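Local coordinates for protein chintase (Rhizomucor miehei, PDB 5YUQ) that probably hydrolyses the beta-1,4 links of chitin as a glycoside hydrolase family 18 chitinase whose active site forms a tunnel, at residues Gly185-Ala193 against Leu251-Gln260; Ala193-Val203 against Asp307-Ala315. All blocks are in the same frame, centred on the assembly; numbering follows the deposited sequence.

Interaction 1 (Gly185-Ala193 against Leu251-Gln260)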
ATOM      1  N   GLY A 185      -8.094  -4.994 -11.105  1.00 19.44           N
ATOM      2  CA  GLY A 185      -7.375  -4.555 -12.282  1.00 19.50           C
ATOM      3  C   GLY A 185      -7.591  -5.479 -13.455  1.00 20.65           C
ATOM      4  O   GLY A 185      -8.623  -6.145 -13.560  1.00 17.96           O
ATOM      5  N   ILE A 186      -6.642  -5.487 -14.384  1.00 20.55           N
ATOM      6  CA  ILE A 186      -6.809  -6.332 -15.594  1.00 20.93           C
ATOM      7  C   ILE A 186      -6.888  -7.834 -15.392  1.00 20.20           C
ATOM      8  O   ILE A 186      -7.245  -8.520 -16.294  1.00 23.79           O
ATOM      9  CB  ILE A 186      -5.739  -6.121 -16.674  1.00 28.19           C
ATOM     10  CG1 ILE A 186      -4.327  -6.440 -16.166  1.00 24.76           C
ATOM     11  CG2 ILE A 186      -5.798  -4.717 -17.178  1.00 28.42           C
ATOM     12  CD1 ILE A 186      -3.347  -6.529 -17.298  1.00 29.48           C
ATOM     13  N   ARG A 187      -6.525  -8.306 -14.208  1.00 22.50           N
ATOM     14  CA  ARG A 187      -6.633  -9.735 -13.949  1.00 24.60           C
ATOM     15  C   ARG A 187      -8.089 -10.125 -13.713  1.00 20.64           C
ATOM     16  O   ARG A 187      -8.419 -11.302 -13.606  1.00 23.99           O
ATOM     17  CB  ARG A 187      -5.754 -10.151 -12.761  1.00 22.50           C
ATOM     18  CG  ARG A 187      -4.287 -10.389 -13.127  1.00 33.85           C
ATOM     19  CD  ARG A 187      -3.376 -10.365 -11.896  1.00 37.30           C
ATOM     20  NE  ARG A 187      -2.567  -9.146 -11.848  1.00 53.69           N
ATOM     21  CZ  ARG A 187      -2.327  -8.443 -10.745  1.00 53.72           C
ATOM     22  NH1 ARG A 187      -2.832  -8.832  -9.581  1.00 53.32           N
ATOM     23  NH2 ARG A 187      -1.579  -7.347 -10.802  1.00 62.98           N
ATOM     24  N   ASP A 188      -8.956  -9.123 -13.652  1.00 18.83           N
ATOM     25  CA  ASP A 188     -10.382  -9.341 -13.438  1.00 17.00           C
ATOM     26  C   ASP A 188     -11.202  -9.078 -14.695  1.00 19.08           C
ATOM     27  O   ASP A 188     -10.875  -8.195 -15.491  1.00 19.53           O
ATOM     28  CB  ASP A 188     -10.869  -8.428 -12.323  1.00 16.09           C
ATOM     29  CG  ASP A 188     -10.173  -8.710 -11.029  1.00 18.32           C
ATOM     30  OD1 ASP A 188     -10.462  -9.773 -10.449  1.00 19.68           O
ATOM     31  OD2 ASP A 188      -9.330  -7.896 -10.605  1.00 17.96           O
ATOM     32  N   LYS A 189     -12.274  -9.849 -14.857  1.00 18.35           N
ATOM     33  CA  LYS A 189     -13.174  -9.715 -16.005  1.00 17.68           C
ATOM     34  C   LYS A 189     -13.945  -8.391 -16.036  1.00 17.60           C
ATOM     35  O   LYS A 189     -14.190  -7.838 -17.110  1.00 16.25           O
ATOM     36  CB  LYS A 189     -14.158 -10.886 -16.032  1.00 19.32           C
ATOM     37  CG  LYS A 189     -13.541 -12.217 -16.456  1.00 33.73           C
ATOM     38  CD  LYS A 189     -13.667 -12.436 -17.958  1.00 41.00           C
ATOM     39  CE  LYS A 189     -13.014 -13.743 -18.398  1.00 44.33           C
ATOM     40  NZ  LYS A 189     -11.529 -13.681 -18.279  1.00 43.93           N
ATOM     41  N   ASN A 190     -14.325  -7.897 -14.861  1.00 17.86           N
ATOM     42  CA  ASN A 190     -15.085  -6.661 -14.735  1.00 14.04           C
ATOM     43  C   ASN A 190     -14.265  -5.598 -14.034  1.00 15.26           C
ATOM     44  O   ASN A 190     -13.338  -5.908 -13.281  1.00 15.42           O
ATOM     45  CB  ASN A 190     -16.375  -6.894 -13.932  1.00 16.57           C
ATOM     46  CG  ASN A 190     -17.359  -7.779 -14.653  1.00 24.67           C
ATOM     47  OD1 ASN A 190     -17.541  -7.657 -15.863  1.00 21.64           O
ATOM     48  ND2 ASN A 190     -18.009  -8.672 -13.916  1.00 26.06           N
ATOM     49  N   ALA A 191     -14.612  -4.340 -14.277  1.00 15.29           N
ATOM     50  CA  ALA A 191     -14.068  -3.255 -13.476  1.00 14.33           C
ATOM     51  C   ALA A 191     -14.508  -3.441 -12.031  1.00 14.30           C
ATOM     52  O   ALA A 191     -15.584  -3.968 -11.758  1.00 16.11           O
ATOM     53  CB  ALA A 191     -14.559  -1.923 -14.001  1.00 16.41           C
ATOM     54  N   GLY A 192     -13.676  -2.993 -11.102  1.00 16.86           N
ATOM     55  CA  GLY A 192     -14.053  -2.967  -9.704  1.00 15.11           C
ATOM     56  C   GLY A 192     -13.363  -1.787  -9.072  1.00 14.12           C
ATOM     57  O   GLY A 192     -12.631  -1.067  -9.739  1.00 15.78           O
ATOM     58  N   ALA A 193     -13.577  -1.573  -7.782  1.00 14.32           N
ATOM     59  CA  ALA A 193     -12.948  -0.430  -7.144  1.00 13.99           C
ATOM     60  C   ALA A 193     -11.457  -0.668  -6.882  1.00 14.21           C
ATOM     61  O   ALA A 193     -11.017  -1.801  -6.650  1.00 14.31           O
ATOM     62  CB  ALA A 193     -13.676  -0.059  -5.850  1.00 14.37           C
ATOM     63  N   LEU A 251     -20.727   0.310 -11.898  1.00 18.45           N
ATOM     64  CA  LEU A 251     -19.283   0.229 -12.075  1.00 19.97           C
ATOM     65  C   LEU A 251     -18.827  -1.103 -12.650  1.00 17.35           C
ATOM     66  O   LEU A 251     -17.851  -1.161 -13.397  1.00 16.31           O
ATOM     67  CB  LEU A 251     -18.597   0.455 -10.719  1.00 16.40           C
ATOM     68  CG  LEU A 251     -17.104   0.124 -10.595  1.00 16.48           C
ATOM     69  CD1 LEU A 251     -16.266   1.054 -11.465  1.00 14.66           C
ATOM     70  CD2 LEU A 251     -16.656   0.208  -9.128  1.00 15.03           C
ATOM     71  N   TYR A 252     -19.522  -2.177 -12.292  1.00 17.17           N
ATOM     72  CA  TYR A 252     -18.970  -3.521 -12.466  1.00 16.30           C
ATOM     73  C   TYR A 252     -19.205  -4.097 -13.857  1.00 19.08           C
ATOM     74  O   TYR A 252     -19.887  -5.107 -14.024  1.00 21.23           O
ATOM     75  CB  TYR A 252     -19.510  -4.443 -11.369  1.00 18.50           C
ATOM     76  CG  TYR A 252     -19.191  -3.913  -9.986  1.00 17.95           C
ATOM     77  CD1 TYR A 252     -17.927  -4.076  -9.435  1.00 16.87           C
ATOM     78  CD2 TYR A 252     -20.144  -3.222  -9.247  1.00 19.38           C
ATOM     79  CE1 TYR A 252     -17.622  -3.580  -8.179  1.00 18.65           C
ATOM     80  CE2 TYR A 252     -19.849  -2.714  -7.990  1.00 21.05           C
ATOM     81  CZ  TYR A 252     -18.586  -2.899  -7.466  1.00 21.52           C
ATOM     82  OH  TYR A 252     -18.286  -2.410  -6.220  1.00 18.51           O
ATOM     83  N   VAL A 253     -18.612  -3.447 -14.852  1.00 17.73           N
ATOM     84  CA  VAL A 253     -18.829  -3.799 -16.249  1.00 18.18           C
ATOM     85  C   VAL A 253     -17.599  -4.467 -16.840  1.00 14.42           C
ATOM     86  O   VAL A 253     -16.496  -4.314 -16.316  1.00 17.25           O
ATOM     87  CB  VAL A 253     -19.165  -2.540 -17.077  1.00 18.95           C
ATOM     88  CG1 VAL A 253     -20.413  -1.873 -16.533  1.00 18.30           C
ATOM     89  CG2 VAL A 253     -17.991  -1.565 -17.071  1.00 17.59           C
ATOM     90  N   PRO A 254     -17.778  -5.229 -17.927  1.00 16.01           N
ATOM     91  CA  PRO A 254     -16.626  -5.922 -18.509  1.00 15.63           C
ATOM     92  C   PRO A 254     -15.538  -4.958 -18.979  1.00 15.52           C
ATOM     93  O   PRO A 254     -15.843  -3.895 -19.530  1.00 16.28           O
ATOM     94  CB  PRO A 254     -17.244  -6.667 -19.696  1.00 17.47           C
ATOM     95  CG  PRO A 254     -18.645  -6.924 -19.253  1.00 16.26           C
ATOM     96  CD  PRO A 254     -19.045  -5.669 -18.535  1.00 17.79           C
ATOM     97  N   ILE A 255     -14.281  -5.323 -18.737  1.00 15.69           N
ATOM     98  CA  ILE A 255     -13.146  -4.503 -19.156  1.00 15.73           C
ATOM     99  C   ILE A 255     -12.225  -5.245 -20.111  1.00 14.40           C
ATOM    100  O   ILE A 255     -12.270  -6.472 -20.215  1.00 16.11           O
ATOM    101  CB  ILE A 255     -12.304  -4.026 -17.961  1.00 14.20           C
ATOM    102  CG1 ILE A 255     -11.848  -5.212 -17.106  1.00 15.28           C
ATOM    103  CG2 ILE A 255     -13.089  -3.016 -17.124  1.00 15.83           C
ATOM    104  CD1 ILE A 255     -10.755  -4.850 -16.112  1.00 17.01           C
ATOM    105  N   SER A 256     -11.386  -4.494 -20.813  1.00 15.62           N
ATOM    106  CA  SER A 256     -10.332  -5.107 -21.601  1.00 15.59           C
ATOM    107  C   SER A 256      -9.288  -5.683 -20.655  1.00 17.61           C
ATOM    108  O   SER A 256      -8.867  -5.016 -19.704  1.00 16.99           O
ATOM    109  CB  SER A 256      -9.674  -4.082 -22.524  1.00 19.41           C
ATOM    110  OG  SER A 256      -8.475  -4.613 -23.069  1.00 20.71           O
ATOM    111  N   GLN A 257      -8.877  -6.920 -20.912  1.00 16.78           N
ATOM    112  CA  GLN A 257      -7.805  -7.531 -20.141  1.00 17.69           C
ATOM    113  C   GLN A 257      -6.535  -7.642 -20.976  1.00 20.35           C
ATOM    114  O   GLN A 257      -5.555  -8.237 -20.537  1.00 26.01           O
ATOM    115  CB  GLN A 257      -8.223  -8.911 -19.632  1.00 21.89           C
ATOM    116  CG  GLN A 257      -9.422  -8.910 -18.698  1.00 19.62           C
ATOM    117  CD  GLN A 257      -9.676 -10.282 -18.102  1.00 25.57           C
ATOM    118  OE1 GLN A 257     -10.373 -11.108 -18.692  1.00 28.12           O
ATOM    119  NE2 GLN A 257      -9.100 -10.535 -16.932  1.00 25.85           N
ATOM    120  N   SER A 258      -6.555  -7.064 -22.174  1.00 20.68           N
ATOM    121  CA  SER A 258      -5.469  -7.253 -23.136  1.00 29.41           C
ATOM    122  C   SER A 258      -4.169  -6.596 -22.681  1.00 37.45           C
ATOM    123  O   SER A 258      -3.092  -7.171 -22.830  1.00 38.12           O
ATOM    124  CB  SER A 258      -5.867  -6.746 -24.522  1.00 27.35           C
ATOM    125  OG  SER A 258      -5.885  -5.329 -24.565  1.00 38.32           O
ATOM    126  N   SER A 259      -4.280  -5.393 -22.124  1.00 28.61           N
ATOM    127  CA  SER A 259      -3.134  -4.676 -21.577  1.00 31.08           C
ATOM    128  C   SER A 259      -3.659  -3.482 -20.807  1.00 24.78           C
ATOM    129  O   SER A 259      -4.725  -2.958 -21.125  1.00 27.53           O
ATOM    130  CB  SER A 259      -2.190  -4.195 -22.677  1.00 28.71           C
ATOM    131  OG  SER A 259      -2.770  -3.158 -23.441  1.00 36.30           O
ATOM    132  N   GLN A 260      -2.915  -3.063 -19.792  1.00 24.65           N
ATOM    133  CA  GLN A 260      -3.324  -1.939 -18.955  1.00 20.25           C
ATOM    134  C   GLN A 260      -3.095  -0.605 -19.654  1.00 19.42           C
ATOM    135  O   GLN A 260      -1.969  -0.287 -20.039  1.00 24.59           O
ATOM    136  CB  GLN A 260      -2.555  -1.971 -17.635  1.00 20.69           C
ATOM    137  CG  GLN A 260      -2.841  -0.760 -16.744  1.00 21.82           C
ATOM    138  CD  GLN A 260      -4.297  -0.674 -16.347  1.00 19.72           C
ATOM    139  OE1 GLN A 260      -4.847  -1.611 -15.758  1.00 19.01           O
ATOM    140  NE2 GLN A 260      -4.936   0.453 -16.670  1.00 15.55           N
TER
HETATM  141  O   HOH W   1      -4.283  -3.709 -13.984  1.00 24.35           O
HETATM  142  O   HOH W   2     -13.816  -8.629 -19.638  1.00 18.25           O
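Gln257 reaches across to the turn Gly185-Asp188 and uses both ends of its amide. Its NE2 donates to Ile186 O at 2.8 Å, with that oxygen only 10° out of the amide plane, while its OE1 takes Lys189 NZ at 2.9 Å in the carbonyl plane, on a lone pair. The Lys189 chain bends at chi2 (-92°) and again at chi4, which returns its ammonium to Gln257 although CB starts away from 251-260; the two side chains cross at about a right angle. Beside them Ile255 points into 185-193. With CG1 held between its own backbone N and carbonyl carbon (chi1 55°), it lays CD1 3.4 Å from Asp188 O and packs CG2 3.6 Å from Ala191 CB. Two backbone bonds, Ile255 N to Lys189 O and Ala191 N to Val253 O at 2.8 Å, flank the single bridge of Asn190 with Pro254. The Tyr252 ring meets Ala191 O obliquely through CD1 at 3.3 Å. A water joins Ile186 N to the OE1 of Gln260, a residue whose NE2 bonds Val238 O. The contact joins the loop after barrel strand 175-178 to the excursion after strand 228-240, consistent with the alpha+beta insertion of family 18. The Lys189 donor and Ile186 acceptor distinguish OE1 from NE2 of Gln257 and should restrict rotation of its amide.

Interaction 2 (Ala193-Val203 against Asp307-Ala315)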
ATOM      1  N   ALA A 193     -13.577  -1.573  -7.782  1.00 14.32           N
ATOM      2  CA  ALA A 193     -12.948  -0.430  -7.144  1.00 13.99           C
ATOM      3  C   ALA A 193     -11.457  -0.668  -6.882  1.00 14.21           C
ATOM      4  O   ALA A 193     -11.017  -1.801  -6.650  1.00 14.31           O
ATOM      5  CB  ALA A 193     -13.676  -0.059  -5.850  1.00 14.37           C
ATOM      6  N   ASN A 194     -10.682   0.413  -6.922  1.00 11.18           N
ATOM      7  CA  ASN A 194      -9.270   0.347  -6.578  1.00 12.62           C
ATOM      8  C   ASN A 194      -9.116   0.004  -5.107  1.00 13.73           C
ATOM      9  O   ASN A 194      -8.297  -0.830  -4.714  1.00 12.26           O
ATOM     10  CB  ASN A 194      -8.625   1.709  -6.854  1.00 12.21           C
ATOM     11  CG  ASN A 194      -7.162   1.748  -6.484  1.00 15.43           C
ATOM     12  OD1 ASN A 194      -6.422   0.793  -6.716  1.00 15.23           O
ATOM     13  ND2 ASN A 194      -6.732   2.866  -5.909  1.00 13.54           N
ATOM     14  N   ALA A 195      -9.911   0.683  -4.292  1.00 12.51           N
ATOM     15  CA  ALA A 195      -9.836   0.532  -2.850  1.00 11.84           C
ATOM     16  C   ALA A 195     -11.237   0.424  -2.281  1.00 11.27           C
ATOM     17  O   ALA A 195     -11.682   1.299  -1.547  1.00 13.80           O
ATOM     18  CB  ALA A 195      -9.110   1.710  -2.253  1.00 12.95           C
ATOM     19  N   PRO A 196     -11.942  -0.664  -2.615  1.00 13.38           N
ATOM     20  CA  PRO A 196     -13.303  -0.795  -2.096  1.00 13.83           C
ATOM     21  C   PRO A 196     -13.292  -0.913  -0.587  1.00 12.59           C
ATOM     22  O   PRO A 196     -12.409  -1.577  -0.036  1.00 14.83           O
ATOM     23  CB  PRO A 196     -13.788  -2.110  -2.703  1.00 12.82           C
ATOM     24  CG  PRO A 196     -12.537  -2.895  -2.987  1.00 15.59           C
ATOM     25  CD  PRO A 196     -11.490  -1.873  -3.330  1.00 13.33           C
ATOM     26  N   LEU A 197     -14.248  -0.277   0.077  1.00 13.18           N
ATOM     27  CA  LEU A 197     -14.378  -0.452   1.517  1.00 12.77           C
ATOM     28  C   LEU A 197     -15.104  -1.759   1.786  1.00 14.63           C
ATOM     29  O   LEU A 197     -14.811  -2.455   2.757  1.00 13.59           O
ATOM     30  CB  LEU A 197     -15.124   0.731   2.128  1.00 14.10           C
ATOM     31  CG  LEU A 197     -15.315   0.669   3.644  1.00 15.22           C
ATOM     32  CD1 LEU A 197     -13.981   0.547   4.349  1.00 16.55           C
ATOM     33  CD2 LEU A 197     -16.049   1.921   4.097  1.00 16.23           C
ATOM     34  N   TYR A 198     -16.034  -2.100   0.903  1.00 13.96           N
ATOM     35  CA  TYR A 198     -16.759  -3.367   0.993  1.00 15.57           C
ATOM     36  C   TYR A 198     -16.759  -4.117  -0.328  1.00 17.43           C
ATOM     37  O   TYR A 198     -16.595  -3.519  -1.399  1.00 17.43           O
ATOM     38  CB  TYR A 198     -18.214  -3.134   1.418  1.00 16.12           C
ATOM     39  CG  TYR A 198     -18.366  -2.434   2.737  1.00 15.57           C
ATOM     40  CD1 TYR A 198     -18.221  -3.136   3.927  1.00 18.97           C
ATOM     41  CD2 TYR A 198     -18.658  -1.083   2.802  1.00 18.07           C
ATOM     42  CE1 TYR A 198     -18.360  -2.507   5.138  1.00 22.69           C
ATOM     43  CE2 TYR A 198     -18.798  -0.447   4.016  1.00 21.04           C
ATOM     44  CZ  TYR A 198     -18.648  -1.167   5.180  1.00 23.79           C
ATOM     45  OH  TYR A 198     -18.786  -0.545   6.399  1.00 25.20           O
ATOM     46  N   TYR A 199     -16.951  -5.427  -0.230  1.00 16.47           N
ATOM     47  CA  TYR A 199     -17.156  -6.296  -1.374  1.00 13.57           C
ATOM     48  C   TYR A 199     -18.402  -7.120  -1.123  1.00 19.70           C
ATOM     49  O   TYR A 199     -18.567  -7.691  -0.049  1.00 22.63           O
ATOM     50  CB  TYR A 199     -15.969  -7.233  -1.596  1.00 18.19           C
ATOM     51  CG  TYR A 199     -16.337  -8.418  -2.457  1.00 18.07           C
ATOM     52  CD1 TYR A 199     -16.486  -8.272  -3.830  1.00 19.69           C
ATOM     53  CD2 TYR A 199     -16.561  -9.671  -1.900  1.00 21.79           C
ATOM     54  CE1 TYR A 199     -16.842  -9.341  -4.629  1.00 23.28           C
ATOM     55  CE2 TYR A 199     -16.919 -10.756  -2.697  1.00 24.05           C
ATOM     56  CZ  TYR A 199     -17.055 -10.578  -4.061  1.00 27.81           C
ATOM     57  OH  TYR A 199     -17.411 -11.638  -4.870  1.00 34.97           O
ATOM     58  N   SER A 200     -19.226  -7.209  -2.136  1.00 21.38           N
ATOM     59  CA  SER A 200     -20.419  -8.022  -2.044  1.00 23.46           C
ATOM     60  C   SER A 200     -20.298  -9.234  -2.923  1.00 22.35           C
ATOM     61  O   SER A 200     -19.984  -9.159  -4.045  1.00 23.74           O
ATOM     62  CB  SER A 200     -21.659  -7.256  -2.486  1.00 27.15           C
ATOM     63  OG  SER A 200     -22.735  -8.095  -2.738  1.00 30.22           O
ATOM     64  N   PRO A 201     -20.632 -10.418  -2.290  1.00 24.28           N
ATOM     65  CA  PRO A 201     -20.554 -11.639  -3.102  1.00 24.17           C
ATOM     66  C   PRO A 201     -21.484 -11.739  -4.307  1.00 28.69           C
ATOM     67  O   PRO A 201     -21.340 -12.578  -5.134  1.00 30.93           O
ATOM     68  CB  PRO A 201     -20.905 -12.759  -2.103  1.00 28.13           C
ATOM     69  CG  PRO A 201     -20.608 -12.224  -0.804  1.00 30.64           C
ATOM     70  CD  PRO A 201     -21.067 -10.815  -0.884  1.00 33.16           C
ATOM     71  N   LYS A 202     -22.447 -10.864  -4.368  1.00 24.35           N
ATOM     72  CA  LYS A 202     -23.369 -10.777  -5.495  1.00 28.81           C
ATOM     73  C   LYS A 202     -22.697 -10.211  -6.748  1.00 30.84           C
ATOM     74  O   LYS A 202     -23.215 -10.359  -7.855  1.00 33.37           O
ATOM     75  CB  LYS A 202     -24.600  -9.946  -5.113  1.00 32.08           C
ATOM     76  CG  LYS A 202     -25.545 -10.670  -4.147  1.00 37.98           C
ATOM     77  CD  LYS A 202     -26.404  -9.699  -3.341  1.00 49.17           C
ATOM     78  CE  LYS A 202     -27.544  -9.112  -4.160  1.00 58.26           C
ATOM     79  NZ  LYS A 202     -28.546 -10.149  -4.539  1.00 64.46           N
ATOM     80  N   VAL A 203     -21.545  -9.565  -6.568  1.00 27.14           N
ATOM     81  CA  VAL A 203     -20.767  -9.035  -7.686  1.00 21.14           C
ATOM     82  C   VAL A 203     -19.701 -10.037  -8.121  1.00 24.57           C
ATOM     83  O   VAL A 203     -18.812 -10.375  -7.340  1.00 26.10           O
ATOM     84  CB  VAL A 203     -20.063  -7.714  -7.302  1.00 20.30           C
ATOM     85  CG1 VAL A 203     -19.281  -7.159  -8.483  1.00 23.23           C
ATOM     86  CG2 VAL A 203     -21.070  -6.695  -6.807  1.00 22.44           C
ATOM     87  N   ASP A 307     -20.331   4.525  -6.234  1.00 15.58           N
ATOM     88  CA  ASP A 307     -20.696   3.129  -6.080  1.00 16.12           C
ATOM     89  C   ASP A 307     -21.077   2.872  -4.629  1.00 18.65           C
ATOM     90  O   ASP A 307     -20.221   2.893  -3.737  1.00 18.97           O
ATOM     91  CB  ASP A 307     -19.549   2.213  -6.486  1.00 15.24           C
ATOM     92  CG  ASP A 307     -19.885   0.762  -6.283  1.00 17.50           C
ATOM     93  OD1 ASP A 307     -20.946   0.329  -6.777  1.00 22.62           O
ATOM     94  OD2 ASP A 307     -19.110   0.043  -5.619  1.00 17.83           O
ATOM     95  N   ASP A 308     -22.361   2.632  -4.392  1.00 21.68           N
ATOM     96  CA  ASP A 308     -22.850   2.443  -3.030  1.00 20.61           C
ATOM     97  C   ASP A 308     -22.319   1.163  -2.375  1.00 19.48           C
ATOM     98  O   ASP A 308     -22.176   1.117  -1.163  1.00 19.44           O
ATOM     99  CB  ASP A 308     -24.381   2.474  -2.988  1.00 26.32           C
ATOM    100  CG  ASP A 308     -24.927   2.520  -1.572  1.00 26.46           C
ATOM    101  OD1 ASP A 308     -24.405   3.305  -0.748  1.00 33.53           O
ATOM    102  OD2 ASP A 308     -25.876   1.766  -1.277  1.00 34.80           O
ATOM    103  N   ILE A 309     -22.017   0.131  -3.157  1.00 19.60           N
ATOM    104  CA  ILE A 309     -21.477  -1.097  -2.569  1.00 19.78           C
ATOM    105  C   ILE A 309     -20.097  -0.886  -1.947  1.00 22.12           C
ATOM    106  O   ILE A 309     -19.882  -1.200  -0.772  1.00 19.30           O
ATOM    107  CB  ILE A 309     -21.419  -2.247  -3.594  1.00 23.30           C
ATOM    108  CG1 ILE A 309     -22.827  -2.784  -3.860  1.00 26.47           C
ATOM    109  CG2 ILE A 309     -20.522  -3.367  -3.088  1.00 22.96           C
ATOM    110  CD1 ILE A 309     -22.904  -3.777  -5.004  1.00 31.53           C
ATOM    111  N   SER A 310     -19.171  -0.334  -2.728  1.00 16.53           N
ATOM    112  CA  SER A 310     -17.784  -0.186  -2.290  1.00 16.80           C
ATOM    113  C   SER A 310     -17.542   1.108  -1.534  1.00 15.47           C
ATOM    114  O   SER A 310     -16.488   1.280  -0.930  1.00 15.44           O
ATOM    115  CB  SER A 310     -16.828  -0.264  -3.486  1.00 16.09           C
ATOM    116  OG  SER A 310     -16.997   0.848  -4.344  1.00 16.30           O
ATOM    117  N   LYS A 311     -18.529   2.005  -1.562  1.00 14.68           N
ATOM    118  CA  LYS A 311     -18.418   3.342  -0.985  1.00 14.97           C
ATOM    119  C   LYS A 311     -17.265   4.123  -1.598  1.00 14.44           C
ATOM    120  O   LYS A 311     -16.478   4.731  -0.874  1.00 14.52           O
ATOM    121  CB  LYS A 311     -18.246   3.295   0.542  1.00 13.97           C
ATOM    122  CG  LYS A 311     -19.204   2.361   1.257  1.00 17.49           C
ATOM    123  CD  LYS A 311     -20.637   2.844   1.125  1.00 20.60           C
ATOM    124  CE  LYS A 311     -21.594   1.834   1.754  1.00 26.26           C
ATOM    125  NZ  LYS A 311     -23.028   2.170   1.497  1.00 31.69           N
ATOM    126  N   THR A 312     -17.182   4.126  -2.930  1.00 15.74           N
ATOM    127  CA  THR A 312     -16.146   4.878  -3.642  1.00 13.87           C
ATOM    128  C   THR A 312     -16.708   5.538  -4.891  1.00 13.06           C
ATOM    129  O   THR A 312     -17.673   5.038  -5.474  1.00 15.09           O
ATOM    130  CB  THR A 312     -14.963   3.976  -4.075  1.00 10.75           C
ATOM    131  OG1 THR A 312     -15.441   2.922  -4.922  1.00 14.80           O
ATOM    132  CG2 THR A 312     -14.267   3.360  -2.864  1.00 13.17           C
ATOM    133  N   PRO A 313     -16.090   6.650  -5.312  1.00 11.99           N
ATOM    134  CA  PRO A 313     -16.526   7.321  -6.541  1.00 13.28           C
ATOM    135  C   PRO A 313     -15.909   6.643  -7.749  1.00 12.98           C
ATOM    136  O   PRO A 313     -14.856   6.011  -7.645  1.00 12.21           O
ATOM    137  CB  PRO A 313     -15.932   8.721  -6.390  1.00 13.56           C
ATOM    138  CG  PRO A 313     -14.655   8.473  -5.613  1.00 11.48           C
ATOM    139  CD  PRO A 313     -15.025   7.399  -4.618  1.00 13.97           C
ATOM    140  N   TYR A 314     -16.563   6.770  -8.893  1.00 14.47           N
ATOM    141  CA  TYR A 314     -15.942   6.346 -10.126  1.00 12.70           C
ATOM    142  C   TYR A 314     -16.427   7.258 -11.224  1.00 15.16           C
ATOM    143  O   TYR A 314     -17.418   7.964 -11.056  1.00 15.52           O
ATOM    144  CB  TYR A 314     -16.237   4.873 -10.440  1.00 14.40           C
ATOM    145  CG  TYR A 314     -17.691   4.540 -10.684  1.00 15.72           C
ATOM    146  CD1 TYR A 314     -18.565   4.316  -9.625  1.00 17.31           C
ATOM    147  CD2 TYR A 314     -18.181   4.413 -11.973  1.00 15.39           C
ATOM    148  CE1 TYR A 314     -19.889   3.990  -9.851  1.00 17.21           C
ATOM    149  CE2 TYR A 314     -19.497   4.090 -12.206  1.00 18.10           C
ATOM    150  CZ  TYR A 314     -20.347   3.888 -11.149  1.00 18.83           C
ATOM    151  OH  TYR A 314     -21.661   3.573 -11.385  1.00 18.67           O
ATOM    152  N   ALA A 315     -15.702   7.280 -12.333  1.00 13.12           N
ATOM    153  CA  ALA A 315     -16.045   8.192 -13.409  1.00 13.24           C
ATOM    154  C   ALA A 315     -15.807   7.512 -14.740  1.00 14.65           C
ATOM    155  O   ALA A 315     -14.922   6.670 -14.868  1.00 14.42           O
ATOM    156  CB  ALA A 315     -15.231   9.477 -13.297  1.00 14.66           C
TER
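Leu197 N donates to Ser310 O at 2.9 Å, in the carbonyl plane and on a lone pair, where the backbones come nearest, Pro196 and Ser310 lying 4.5 Å apart between CA atoms. The receiving turn links the antiparallel strands 302-307 and 312-317 of this family 18 chitinase and contains a G1 beta bulge, with Lys311 and Thr312 together opposite Asp307. An Asx motif braces it: Asp307 OD2 accepts Ser310 N from above the carboxylate plane, 54° out of it, and the anti lone pair of Asp307 OD2 takes Ser310 OG. Ser310 OG sits between its backbone N and carbonyl carbon (chi1 67°), which turns the hydroxyl to Asp307 and leaves CB against Pro196 CB at 3.6 Å. Ala193 CB approaches Thr312 OG1 at 3.6 Å, and Thr312 CG2 lies equally close to Ala195 O. Tyr198 presents its ring edge to the turn: Lys311 CG lies in the ring plane, 3.8 Å from Tyr198 CD2. Leu197 CG sits over one face of that ring, toward the rim. In Lys311 the bend at chi2 takes NZ to Asp308 OD1, a salt bridge, while CG meets the ring. Tyr338 of helix 329-341 touches both Leu197 and Tyr198. Val203 and Ile309 run antiparallel alongside one another, Val203 CG2 meeting Ile309 CD1 at 3.9 Å.

Overall arrangement
Interactions 1 and 2 have centres about 14 Å apart on the same side of the chain's centre and share Ala193, where one long loop between strand 175-178 and helix 211-220 passes from one contact to the other. Along the chain the segments come in the order 185-193, 193-203, 251-260, then 307-315. The contacts also touch directly: Tyr252 OH reaches Asp307 OD2 in a weak hydrogen bond, and the Tyr252 ring packs on Val203. The barrel loop after strand 175-178 is thus packed against both the excursion after strand 228-240 and the antiparallel hairpin 302-317, consistent with the family's inserted subdomain lying against the barrel.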